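Local structure of CurD (Moorea producens 3L, 5KP7) at residues Tyr220-Thr225 with Leu241-Asp246; Thr405-Leu410 with Ala432-His437; Val28-Leu33 with His206-Asp211; Met63-Val68 with Cys315-Asn320. The protein probably makes hydroxymethylglutaryl-type thioesters and binds 4'-phosphopantetheine in a pocket shared with a partner protein chain. The protein carries 3 engineered substitutions. One frame throughout, in Å; residues are numbered along the deposited sequence.

Contact 1 of 4, residues Tyr220-Thr225 with Leu241-Asp246; sequences YEVMDT and LLSYLD. With PNS (4'-phosphopantetheine), chain E.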
# COMPACT_ATOMS: atom_id res chain seq x y z
N TYR A 220 17.43 -5.14 -1.42
CA TYR A 220 18.42 -5.44 -2.44
C TYR A 220 17.93 -4.80 -3.73
O TYR A 220 16.72 -4.54 -3.88
CB TYR A 220 18.63 -6.95 -2.61
CG TYR A 220 17.32 -7.68 -2.80
CD1 TYR A 220 16.60 -8.11 -1.71
CD2 TYR A 220 16.80 -7.91 -4.08
CE1 TYR A 220 15.37 -8.73 -1.87
CE2 TYR A 220 15.56 -8.54 -4.24
CZ TYR A 220 14.86 -8.94 -3.14
OH TYR A 220 13.62 -9.61 -3.22
N GLU A 221 18.85 -4.55 -4.67
CA GLU A 221 18.44 -3.97 -5.94
C GLU A 221 17.76 -5.02 -6.83
O GLU A 221 18.32 -6.10 -7.10
CB GLU A 221 19.63 -3.34 -6.67
CG GLU A 221 19.24 -2.39 -7.78
CD GLU A 221 18.88 -3.08 -9.08
OE1 GLU A 221 19.70 -3.87 -9.59
OE2 GLU A 221 17.79 -2.81 -9.62
N VAL A 222 16.55 -4.71 -7.28
CA VAL A 222 15.76 -5.59 -8.17
C VAL A 222 14.86 -4.72 -9.05
O VAL A 222 14.31 -3.71 -8.58
CB VAL A 222 14.96 -6.61 -7.35
CG1 VAL A 222 14.00 -5.94 -6.38
CG2 VAL A 222 14.20 -7.62 -8.24
N MET A 223 14.70 -5.10 -10.31
CA MET A 223 13.84 -4.34 -11.23
C MET A 223 12.43 -4.89 -11.28
O MET A 223 11.91 -5.21 -12.36
CB MET A 223 14.48 -4.32 -12.63
CG MET A 223 15.75 -3.49 -12.66
SD MET A 223 15.53 -1.74 -12.35
CE MET A 223 14.48 -1.23 -13.70
N ASP A 224 11.78 -4.98 -10.13
CA ASP A 224 10.44 -5.53 -10.09
C ASP A 224 9.40 -4.57 -10.61
O ASP A 224 8.62 -4.90 -11.52
CB ASP A 224 10.07 -6.13 -8.74
CG ASP A 224 10.13 -5.17 -7.57
OD1 ASP A 224 11.01 -4.28 -7.51
OD2 ASP A 224 9.30 -5.40 -6.65
N THR A 225 9.38 -3.38 -10.07
CA THR A 225 8.63 -2.30 -10.71
C THR A 225 9.42 -1.05 -10.47
O THR A 225 10.20 -0.99 -9.51
CB THR A 225 7.21 -2.08 -10.17
OG1 THR A 225 7.26 -1.39 -8.94
CG2 THR A 225 6.39 -3.34 -10.00
N LEU A 241 5.72 -9.78 -7.08
CA LEU A 241 5.08 -10.64 -6.07
C LEU A 241 6.09 -11.60 -5.42
O LEU A 241 6.12 -11.76 -4.21
CB LEU A 241 3.91 -11.40 -6.69
CG LEU A 241 3.15 -12.32 -5.75
CD1 LEU A 241 2.88 -11.68 -4.41
CD2 LEU A 241 1.87 -12.78 -6.43
N LEU A 242 6.93 -12.23 -6.24
CA LEU A 242 7.97 -13.12 -5.68
C LEU A 242 8.94 -12.38 -4.76
O LEU A 242 9.36 -12.91 -3.73
CB LEU A 242 8.71 -13.87 -6.81
CG LEU A 242 7.82 -14.75 -7.69
CD1 LEU A 242 8.54 -15.14 -8.99
CD2 LEU A 242 7.32 -15.97 -6.97
N SER A 243 9.30 -11.15 -5.13
CA SER A 243 10.19 -10.35 -4.32
C SER A 243 9.53 -9.93 -2.98
O SER A 243 10.15 -10.01 -1.92
CB SER A 243 10.62 -9.11 -5.13
OG SER A 243 11.54 -8.32 -4.39
N TYR A 244 8.27 -9.54 -3.04
CA TYR A 244 7.47 -9.26 -1.83
C TYR A 244 7.49 -10.46 -0.88
O TYR A 244 7.70 -10.32 0.33
CB TYR A 244 6.05 -8.92 -2.23
CG TYR A 244 5.08 -8.54 -1.12
CD1 TYR A 244 4.58 -9.48 -0.24
CD2 TYR A 244 4.61 -7.24 -1.00
CE1 TYR A 244 3.67 -9.13 0.74
CE2 TYR A 244 3.69 -6.88 -0.00
CZ TYR A 244 3.22 -7.85 0.86
OH TYR A 244 2.30 -7.54 1.83
N LEU A 245 7.25 -11.65 -1.42
CA LEU A 245 7.25 -12.87 -0.61
C LEU A 245 8.61 -13.17 0.01
O LEU A 245 8.69 -13.51 1.19
CB LEU A 245 6.77 -14.05 -1.46
CG LEU A 245 5.29 -14.01 -1.84
CD1 LEU A 245 4.98 -14.93 -3.01
CD2 LEU A 245 4.44 -14.36 -0.65
N ASP A 246 9.68 -13.02 -0.77
CA ASP A 246 11.04 -13.15 -0.25
C ASP A 246 11.30 -12.16 0.90
O ASP A 246 11.85 -12.53 1.91
CB ASP A 246 12.10 -12.96 -1.32
CG ASP A 246 12.26 -14.14 -2.27
OD1 ASP A 246 11.85 -15.28 -1.93
OD2 ASP A 246 12.88 -13.92 -3.35
O23 PNS E . -4.23 -11.57 -11.39
P24 PNS E . -3.03 -10.95 -12.07
O26 PNS E . -2.83 -11.16 -13.56
O27 PNS E . -3.08 -9.33 -11.89
C28 PNS E . -3.33 -8.72 -10.64
C29 PNS E . -4.18 -7.46 -10.79
C30 PNS E . -4.29 -6.62 -9.53
C31 PNS E . -5.06 -7.35 -12.06
C32 PNS E . -3.11 -6.50 -11.52
O33 PNS E . -3.65 -5.18 -11.81
C34 PNS E . -1.77 -6.21 -10.88
O35 PNS E . -0.84 -7.00 -11.00
N36 PNS E . -1.70 -5.12 -10.12
C37 PNS E . -0.71 -4.98 -9.07
C38 PNS E . 0.64 -4.47 -9.53
C39 PNS E . 1.44 -4.42 -8.25
O40 PNS E . 1.47 -3.38 -7.60
N41 PNS E . 2.06 -5.54 -7.89
C42 PNS E . 2.85 -5.58 -6.67
C43 PNS E . 3.23 -6.99 -6.27
S44 PNS E . 4.27 -6.79 -4.81
O HOH W 1 14.73 -12.16 -3.15

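Contact 2 of 4, residues Thr405-Leu410 with Ala432-His437; sequences TRNVTL and AIKEFH. With SO4 (sulfate ion), chain C.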
# COMPACT_ATOMS: atom_id res chain seq x y z
N THR A 405 4.10 20.62 -15.79
CA THR A 405 3.19 21.67 -16.19
C THR A 405 3.60 23.02 -15.61
O THR A 405 3.80 23.14 -14.41
CB THR A 405 1.75 21.33 -15.80
OG1 THR A 405 1.34 20.13 -16.52
CG2 THR A 405 0.80 22.48 -16.13
N ARG A 406 3.75 24.01 -16.49
CA ARG A 406 4.15 25.36 -16.08
C ARG A 406 2.93 26.23 -15.69
O ARG A 406 2.99 26.97 -14.72
CB ARG A 406 4.96 26.04 -17.19
CG ARG A 406 5.60 27.36 -16.75
CD ARG A 406 6.11 28.15 -17.91
NE ARG A 406 7.42 27.73 -18.29
CZ ARG A 406 8.56 28.40 -18.06
NH1 ARG A 406 9.69 27.85 -18.46
NH2 ARG A 406 8.59 29.58 -17.44
N ASN A 407 1.86 26.15 -16.48
CA ASN A 407 0.65 26.97 -16.23
C ASN A 407 -0.59 26.16 -16.53
O ASN A 407 -0.70 25.52 -17.58
CB ASN A 407 0.65 28.21 -17.11
CG ASN A 407 1.74 29.20 -16.74
OD1 ASN A 407 1.63 29.87 -15.72
ND2 ASN A 407 2.76 29.32 -17.57
N VAL A 408 -1.51 26.14 -15.59
CA VAL A 408 -2.83 25.54 -15.83
C VAL A 408 -3.81 26.21 -14.87
O VAL A 408 -3.44 26.53 -13.73
CB VAL A 408 -2.84 24.00 -15.68
CG1 VAL A 408 -2.43 23.57 -14.28
CG2 VAL A 408 -4.20 23.41 -16.07
N THR A 409 -5.05 26.40 -15.32
CA THR A 409 -6.11 26.93 -14.45
C THR A 409 -7.21 25.90 -14.43
O THR A 409 -7.81 25.63 -15.47
CB THR A 409 -6.65 28.27 -14.97
OG1 THR A 409 -7.14 28.08 -16.29
CG2 THR A 409 -5.55 29.28 -15.04
N LEU A 410 -7.48 25.29 -13.28
CA LEU A 410 -8.43 24.18 -13.24
C LEU A 410 -9.90 24.62 -13.34
O LEU A 410 -10.31 25.61 -12.73
CB LEU A 410 -8.25 23.33 -11.97
CG LEU A 410 -7.09 22.34 -11.88
CD1 LEU A 410 -7.17 21.34 -13.00
CD2 LEU A 410 -5.74 23.06 -11.86
N ALA A 432 -4.66 26.10 -9.41
CA ALA A 432 -3.89 26.50 -10.58
C ALA A 432 -2.42 26.20 -10.36
O ALA A 432 -1.98 26.03 -9.22
CB ALA A 432 -4.04 28.00 -10.86
N ILE A 433 -1.68 26.17 -11.46
CA ILE A 433 -0.23 26.26 -11.43
C ILE A 433 0.11 27.51 -12.24
O ILE A 433 -0.40 27.71 -13.34
CB ILE A 433 0.46 25.02 -12.01
CG1 ILE A 433 -0.05 23.75 -11.32
CG2 ILE A 433 1.98 25.13 -11.86
CD1 ILE A 433 0.47 22.45 -11.92
N LYS A 434 0.94 28.37 -11.67
CA LYS A 434 1.31 29.63 -12.33
C LYS A 434 2.81 29.76 -12.26
O LYS A 434 3.39 29.85 -11.18
CB LYS A 434 0.60 30.81 -11.66
CG LYS A 434 0.75 32.07 -12.50
CD LYS A 434 -0.24 33.16 -12.10
CE LYS A 434 -0.03 33.64 -10.70
NZ LYS A 434 -0.80 34.90 -10.50
N GLU A 435 3.45 29.66 -13.41
CA GLU A 435 4.91 29.65 -13.49
C GLU A 435 5.51 28.64 -12.51
O GLU A 435 6.41 28.95 -11.73
CB GLU A 435 5.49 31.06 -13.32
CG GLU A 435 5.01 32.02 -14.40
CD GLU A 435 5.44 31.56 -15.79
OE1 GLU A 435 6.65 31.51 -16.03
OE2 GLU A 435 4.56 31.31 -16.66
N PHE A 436 4.99 27.42 -12.60
CA PHE A 436 5.36 26.27 -11.75
C PHE A 436 4.92 26.35 -10.30
O PHE A 436 5.03 25.33 -9.58
CB PHE A 436 6.86 25.97 -11.81
CG PHE A 436 7.40 25.78 -13.19
CD1 PHE A 436 7.01 24.70 -13.96
CD2 PHE A 436 8.33 26.66 -13.72
CE1 PHE A 436 7.53 24.51 -15.22
CE2 PHE A 436 8.88 26.46 -14.97
CZ PHE A 436 8.47 25.39 -15.73
N HIS A 437 4.39 27.48 -9.84
CA HIS A 437 3.95 27.62 -8.45
C HIS A 437 2.55 27.09 -8.31
O HIS A 437 1.63 27.55 -9.01
CB HIS A 437 3.97 29.10 -8.03
CG HIS A 437 3.78 29.31 -6.55
ND1 HIS A 437 3.27 30.48 -6.04
CD2 HIS A 437 4.11 28.54 -5.49
CE1 HIS A 437 3.25 30.42 -4.71
NE2 HIS A 437 3.77 29.26 -4.35
S SO4 C . -0.03 35.27 -7.18
O1 SO4 C . -0.38 36.43 -6.32
O2 SO4 C . 0.70 35.74 -8.37
O3 SO4 C . 0.82 34.34 -6.40
O4 SO4 C . -1.27 34.57 -7.60

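Contact 3 of 4, residues Val28-Leu33 with His206-Asp211; sequences VGIEAL and HIFQID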
# COMPACT_ATOMS: atom_id res chain seq x y z
N VAL A 28 7.04 6.10 22.69
CA VAL A 28 7.03 6.76 21.39
C VAL A 28 6.03 6.07 20.49
O VAL A 28 5.77 4.88 20.64
CB VAL A 28 8.45 6.76 20.75
CG1 VAL A 28 8.94 5.35 20.46
CG2 VAL A 28 8.51 7.61 19.47
N GLY A 29 5.47 6.83 19.57
CA GLY A 29 4.66 6.28 18.50
C GLY A 29 3.69 7.26 17.92
O GLY A 29 3.95 8.48 17.89
N ILE A 30 2.55 6.74 17.46
CA ILE A 30 1.59 7.54 16.73
C ILE A 30 0.62 8.14 17.73
O ILE A 30 -0.13 7.41 18.37
CB ILE A 30 0.84 6.71 15.66
CG1 ILE A 30 1.84 6.13 14.64
CG2 ILE A 30 -0.18 7.57 14.95
CD1 ILE A 30 1.25 5.08 13.71
N GLU A 31 0.67 9.47 17.85
CA GLU A 31 -0.26 10.25 18.69
C GLU A 31 -1.61 10.46 18.03
O GLU A 31 -2.64 10.47 18.69
CB GLU A 31 0.39 11.62 19.03
CG GLU A 31 -0.52 12.59 19.76
CD GLU A 31 0.12 13.90 20.19
OE1 GLU A 31 1.35 13.94 20.44
OE2 GLU A 31 -0.64 14.89 20.30
N ALA A 32 -1.60 10.63 16.71
CA ALA A 32 -2.83 10.83 15.95
C ALA A 32 -2.65 10.34 14.53
O ALA A 32 -1.53 10.37 14.00
CB ALA A 32 -3.22 12.30 15.97
N LEU A 33 -3.73 9.83 13.95
CA LEU A 33 -3.70 9.29 12.59
C LEU A 33 -4.96 9.74 11.89
O LEU A 33 -6.08 9.57 12.42
CB LEU A 33 -3.66 7.74 12.65
CG LEU A 33 -3.55 6.94 11.33
CD1 LEU A 33 -3.07 5.54 11.61
CD2 LEU A 33 -4.85 6.85 10.57
N HIS A 206 -0.95 8.15 21.67
CA HIS A 206 -2.33 7.82 22.00
C HIS A 206 -2.95 6.73 21.13
O HIS A 206 -3.87 6.06 21.61
CB HIS A 206 -3.24 9.04 21.91
CG HIS A 206 -2.81 10.18 22.78
ND1 HIS A 206 -2.38 10.01 24.08
CD2 HIS A 206 -2.78 11.51 22.55
CE1 HIS A 206 -2.07 11.18 24.60
NE2 HIS A 206 -2.30 12.11 23.69
N ILE A 207 -2.49 6.58 19.89
CA ILE A 207 -3.06 5.59 18.96
C ILE A 207 -2.24 4.30 18.87
O ILE A 207 -2.80 3.20 18.98
CB ILE A 207 -3.23 6.17 17.54
CG1 ILE A 207 -4.10 7.44 17.55
CG2 ILE A 207 -3.79 5.13 16.57
CD1 ILE A 207 -5.48 7.26 18.10
N PHE A 208 -0.92 4.42 18.66
CA PHE A 208 -0.07 3.25 18.39
C PHE A 208 1.24 3.40 19.11
O PHE A 208 2.06 4.23 18.73
CB PHE A 208 0.15 3.10 16.87
CG PHE A 208 0.76 1.78 16.41
CD1 PHE A 208 0.14 0.55 16.66
CD2 PHE A 208 1.95 1.76 15.66
CE1 PHE A 208 0.67 -0.64 16.17
CE2 PHE A 208 2.48 0.56 15.17
CZ PHE A 208 1.83 -0.64 15.43
N GLN A 209 1.43 2.57 20.14
CA GLN A 209 2.62 2.58 20.96
C GLN A 209 3.66 1.64 20.32
O GLN A 209 3.46 0.44 20.31
CB GLN A 209 2.22 2.15 22.39
CG GLN A 209 1.19 3.08 23.08
CD GLN A 209 -0.30 2.66 23.02
OE1 GLN A 209 -0.64 1.47 23.14
NE2 GLN A 209 -1.20 3.67 22.92
N ILE A 210 4.75 2.20 19.79
CA ILE A 210 5.79 1.43 19.11
C ILE A 210 6.58 0.52 20.05
O ILE A 210 6.92 0.91 21.17
CB ILE A 210 6.75 2.40 18.33
CG1 ILE A 210 6.04 2.95 17.08
CG2 ILE A 210 8.08 1.75 17.96
CD1 ILE A 210 5.90 1.98 15.91
N ASP A 211 6.81 -0.73 19.61
CA ASP A 211 7.76 -1.64 20.25
C ASP A 211 9.18 -1.23 19.86
O ASP A 211 9.64 -1.55 18.76
CB ASP A 211 7.49 -3.10 19.84
CG ASP A 211 6.14 -3.64 20.37
OD1 ASP A 211 5.74 -3.36 21.53
OD2 ASP A 211 5.48 -4.42 19.62
O HOH W 2 6.97 3.05 23.03

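Contact 4 of 4, residues Met63-Val68 with Cys315-Asn320; sequences MKEKAV and CQQVGN. With PNS (4'-phosphopantetheine), chain E.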
# COMPACT_ATOMS: atom_id res chain seq x y z
N MET A 63 -10.52 -7.25 -4.62
CA MET A 63 -10.55 -5.84 -4.97
C MET A 63 -12.01 -5.41 -5.15
O MET A 63 -12.82 -6.18 -5.68
CB MET A 63 -9.75 -5.61 -6.26
CG MET A 63 -8.30 -6.09 -6.13
SD MET A 63 -7.46 -6.44 -7.71
CE MET A 63 -7.47 -4.80 -8.34
N LYS A 64 -12.35 -4.21 -4.66
CA LYS A 64 -13.74 -3.72 -4.69
C LYS A 64 -13.82 -2.36 -5.41
O LYS A 64 -14.54 -2.21 -6.41
CB LYS A 64 -14.34 -3.61 -3.27
CG LYS A 64 -14.57 -4.94 -2.53
CD LYS A 64 -15.18 -4.77 -1.12
CE LYS A 64 -16.00 -5.98 -0.67
NZ LYS A 64 -17.00 -5.72 0.43
N GLU A 65 -13.10 -1.38 -4.86
CA GLU A 65 -13.12 -0.01 -5.40
C GLU A 65 -11.74 0.57 -5.37
O GLU A 65 -10.91 0.19 -4.55
CB GLU A 65 -14.01 0.88 -4.54
CG GLU A 65 -15.48 0.47 -4.47
CD GLU A 65 -16.16 0.95 -3.21
OE1 GLU A 65 -15.49 1.62 -2.40
OE2 GLU A 65 -17.37 0.67 -3.04
N LYS A 66 -11.48 1.51 -6.29
CA LYS A 66 -10.28 2.33 -6.17
C LYS A 66 -10.65 3.82 -6.11
O LYS A 66 -11.55 4.29 -6.81
CB LYS A 66 -9.29 2.06 -7.30
CG LYS A 66 -9.75 2.41 -8.70
CD LYS A 66 -8.55 2.42 -9.63
CE LYS A 66 -8.93 2.73 -11.07
NZ LYS A 66 -7.70 3.08 -11.82
N ALA A 67 -9.94 4.54 -5.25
CA ALA A 67 -10.06 6.00 -5.25
C ALA A 67 -9.42 6.57 -6.48
O ALA A 67 -8.43 6.03 -6.96
CB ALA A 67 -9.40 6.57 -4.00
N VAL A 68 -9.92 7.72 -6.96
CA VAL A 68 -9.37 8.34 -8.19
C VAL A 68 -9.22 9.84 -7.94
O VAL A 68 -10.20 10.47 -7.58
CB VAL A 68 -10.29 8.10 -9.39
CG1 VAL A 68 -9.69 8.66 -10.66
CG2 VAL A 68 -10.55 6.60 -9.56
N CYS A 315 -8.55 -0.91 2.73
CA CYS A 315 -7.70 -1.09 1.54
C CYS A 315 -8.53 -1.42 0.30
O CYS A 315 -8.27 -0.90 -0.79
CB CYS A 315 -6.62 -2.15 1.81
SG CYS A 315 -5.41 -1.63 3.02
N GLN A 316 -9.57 -2.25 0.48
CA GLN A 316 -10.47 -2.66 -0.62
C GLN A 316 -11.29 -1.52 -1.19
O GLN A 316 -11.88 -1.70 -2.25
CB GLN A 316 -11.48 -3.72 -0.16
CG GLN A 316 -10.87 -5.03 0.17
CD GLN A 316 -11.95 -6.04 0.58
OE1 GLN A 316 -12.77 -5.79 1.49
NE2 GLN A 316 -11.98 -7.14 -0.11
N GLN A 317 -11.42 -0.43 -0.43
CA GLN A 317 -12.21 0.73 -0.82
C GLN A 317 -11.40 1.84 -1.49
O GLN A 317 -11.97 2.75 -2.07
CB GLN A 317 -12.91 1.29 0.42
CG GLN A 317 -13.95 0.32 0.96
CD GLN A 317 -14.63 0.87 2.18
OE1 GLN A 317 -15.39 1.84 2.09
NE2 GLN A 317 -14.35 0.29 3.33
N VAL A 318 -10.08 1.75 -1.41
CA VAL A 318 -9.20 2.78 -1.98
C VAL A 318 -8.25 2.25 -3.04
O VAL A 318 -7.82 3.01 -3.93
CB VAL A 318 -8.43 3.46 -0.83
CG1 VAL A 318 -7.53 4.51 -1.32
CG2 VAL A 318 -9.40 4.13 0.12
N GLY A 319 -7.88 0.98 -2.97
CA GLY A 319 -6.90 0.39 -3.89
C GLY A 319 -5.49 0.54 -3.33
O GLY A 319 -5.31 0.87 -2.15
N ASN A 320 -4.48 0.29 -4.16
CA ASN A 320 -3.11 0.45 -3.69
C ASN A 320 -2.82 1.97 -3.67
O ASN A 320 -2.86 2.61 -4.73
CB ASN A 320 -2.18 -0.23 -4.70
CG ASN A 320 -0.72 -0.18 -4.32
OD1 ASN A 320 -0.34 0.33 -3.27
ND2 ASN A 320 0.10 -0.78 -5.15
O23 PNS E . -4.23 -11.57 -11.39
P24 PNS E . -3.03 -10.95 -12.07
O26 PNS E . -2.83 -11.16 -13.56
O27 PNS E . -3.08 -9.33 -11.89
C28 PNS E . -3.33 -8.72 -10.64
C29 PNS E . -4.18 -7.46 -10.79
C30 PNS E . -4.29 -6.62 -9.53
C31 PNS E . -5.06 -7.35 -12.06
C32 PNS E . -3.11 -6.50 -11.52
O33 PNS E . -3.65 -5.18 -11.81
C34 PNS E . -1.77 -6.21 -10.88
O35 PNS E . -0.84 -7.00 -11.00
N36 PNS E . -1.70 -5.12 -10.12
C37 PNS E . -0.71 -4.98 -9.07
C38 PNS E . 0.64 -4.47 -9.53
C39 PNS E . 1.44 -4.42 -8.25
O40 PNS E . 1.47 -3.38 -7.60
N41 PNS E . 2.06 -5.54 -7.89
C42 PNS E . 2.85 -5.58 -6.67
C43 PNS E . 3.23 -6.99 -6.27
S44 PNS E . 4.27 -6.79 -4.81
O HOH W 3 -16.38 2.94 -0.28

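Contact 1 of 4, residues Tyr220-Thr225 with Leu241-Asp246
Y220 meets the helix through its phenol oxygen: Y220 OH and S243 OG share a hydrogen bond of 2.7 Å. The tyrosine reaches the serine because CG is tucked between the backbone N and the carbonyl carbon (chi1 51°), which aims the long side chain at helix 237-258, and S243 OG approaches the ring obliquely. The serine hydroxyl is also bonded to Y350 OH, so two tyrosine hydroxyls fix its rotation. A water extends the link to the next turn of the helix. It donates to D246 OD2 at 2.6 Å and makes a weak bond with Y220 OH. D246 in turn forms a salt bridge with a basic side chain of another protein chain. Two residues on, V222 adds a lighter touch, its CG1 lying 4.0 Å from S243 OG. The segment is the loop that follows strand 208-219 of this thiolase-fold enzyme, and here it is laid along the helix that lines the 4'-phosphopantetheine pocket. D224 is buried next, with OD2 4.2 Å from S243 CB. Its carboxylate is satisfied from outside the two segments: OD2 by the hydroxyls of S240, Y350 and S352, and OD1 by G353 N. S240 is itself a ligand-binding residue, so the loop backs the pocket from the second shell. The thiol end of the ligand lies by the residues of the helix turned away from the loop. The sulfur S44 sits 3.8 Å from Y244 CB, and carbon C43 of the ligand is equally close to L241 N.

Contact 2 of 4, residues Thr405-Leu410 with Ala432-His437
V408 and I433 form the compact part of this contact, an antiparallel pairing that adds the short strand 408-409 to the hairpin of strands 428-434 and 437-442. They are a hydrogen-bonded pair, V408 N to I433 O at 3.0 Å and I433 N to V408 O at 2.9 Å. On the sheet face that carries both side chains, V408 CG1 packs 3.8 Å from I433 CG1, while T409 and A432 point to the other face. Beyond I433 the hairpin closes through a type I' turn from K434 to H437, and the packing gives way to polar contacts on the exposed side. The turn is still held by the loop: F436 N points almost straight at R406 O (2.9 Å, 177°). The aliphatic part of R406 lies over one face of the F436 ring in a CH-pi contact, with CG 3.7 Å from the centroid. The guanidinium plane is tilted 48° from the ring, so the ring's CE2 edge, and not its flat face, lies over the centre of the guanidinium. R406 NH2 makes a salt bridge with E435 OE1, which lies in the guanidinium plane. Away from this cluster, K434 NZ and K439 bind a sulfate, probably from the crystallisation liquor. N407 uses both ends of its amide on one residue: OD1 accepts E435 N from above the carbonyl plane, and ND2 donates to E435 OE2 at 2.8 Å.

Contact 3 of 4, residues Val28-Leu33 with His206-Asp211
I30 and F208 face each other as a hydrogen-bonded antiparallel pair, where strands 29-36 and 208-219 run side by side in the mixed sheet of the thiolase fold. I207 and F208 together stand opposite I30, which makes a classic beta bulge: I30 O takes a hydrogen bond from I207 N at 2.9 Å and a second from F208 N at 3.1 Å. Side-chain torsions decide how the pair packs. F208 swings CG anti to the backbone N (chi1 -168°), which leads the ring away from the partner strand and leaves CB to meet I30 CB at 3.9 Å. I30 stretches its CG1 branch out (chi2 169°), bringing CD1 obliquely to the phenyl ring, 3.9 Å from F208 CD2. I207 does the reverse. Its CG1 branch is folded, and CG1 settles against the backbone at the corner, 3.6 Å from E31 O. Helix 325-336 packs on I30, I207 and F208, whereas helix 140-154 touches V28 and I210. Between those two groups G29 has no side chain, and I210 CG1 lies against its CA. E31, itself buried, is fully extended and runs alongside the exposed H206 in the same direction, CG to H206 CD2 at 3.7 Å. The carboxylate is turned 62° from the imidazole, and its OE1 is committed elsewhere, to K161 and S202. At the start of the segment V28 O accepts I210 N, and a water that takes a bond from V28 N donates another to I210 O at 2.8 Å.

Contact 4 of 4, residues Met63-Val68 with Cys315-Asn320
The amide of Q316 carries the aliphatic chain of K64 on one face, with K64 CD 3.9 Å from Q316 CD, and it donates through NE2 to M62 O, which fixes its turn. The other flat group, the E65 carboxylate, brings OE1 to within 3.8 Å of Q317 CB; a water donates both to this OE1 and to Q317 OE1. Beneath these side chains the C-terminal end of helix 309-318 docks on strand 65-67, an outer strand of a small three-stranded sheet. Two backbone bonds hold it: E65 N to Q316 O and A67 N to V318 O, each 2.9 Å. A67 CB adds an apolar touch to V318 CG1, while the extended K66 points away and ends at E189 O and Y391 OH. Past V318 the chain leaves the helix at G319 with a positive phi of 90°, which directs N320 into the 4'-phosphopantetheine pocket. Both segments therefore line it. N320 ND2 lies 3.8 Å from O40 of the ligand. On the other segment, M63 SD is 3.7 Å from the ligand methyl carbon C30.

Two of the four contacts, 1 and 4, border the same ligand: their centres are 23 Å apart, their nearest atoms about 8 Å, and both touch 4'-phosphopantetheine. Contact 1 is nested within the long loop closed by contact 4. Contacts 3 and 4 cross along the chain, their centres 25 Å apart, on opposite sides of the chain's centre. Strand 208-219 joins contact 3, at its start, to contact 1, in the loop after its end, so one strand of the main sheet connects contact 3 to the loop that backs the pocket. Contact 2 comes last in sequence and stands apart, its centre at least 29 Å from the others, in a small surface sheet remote from the ligand.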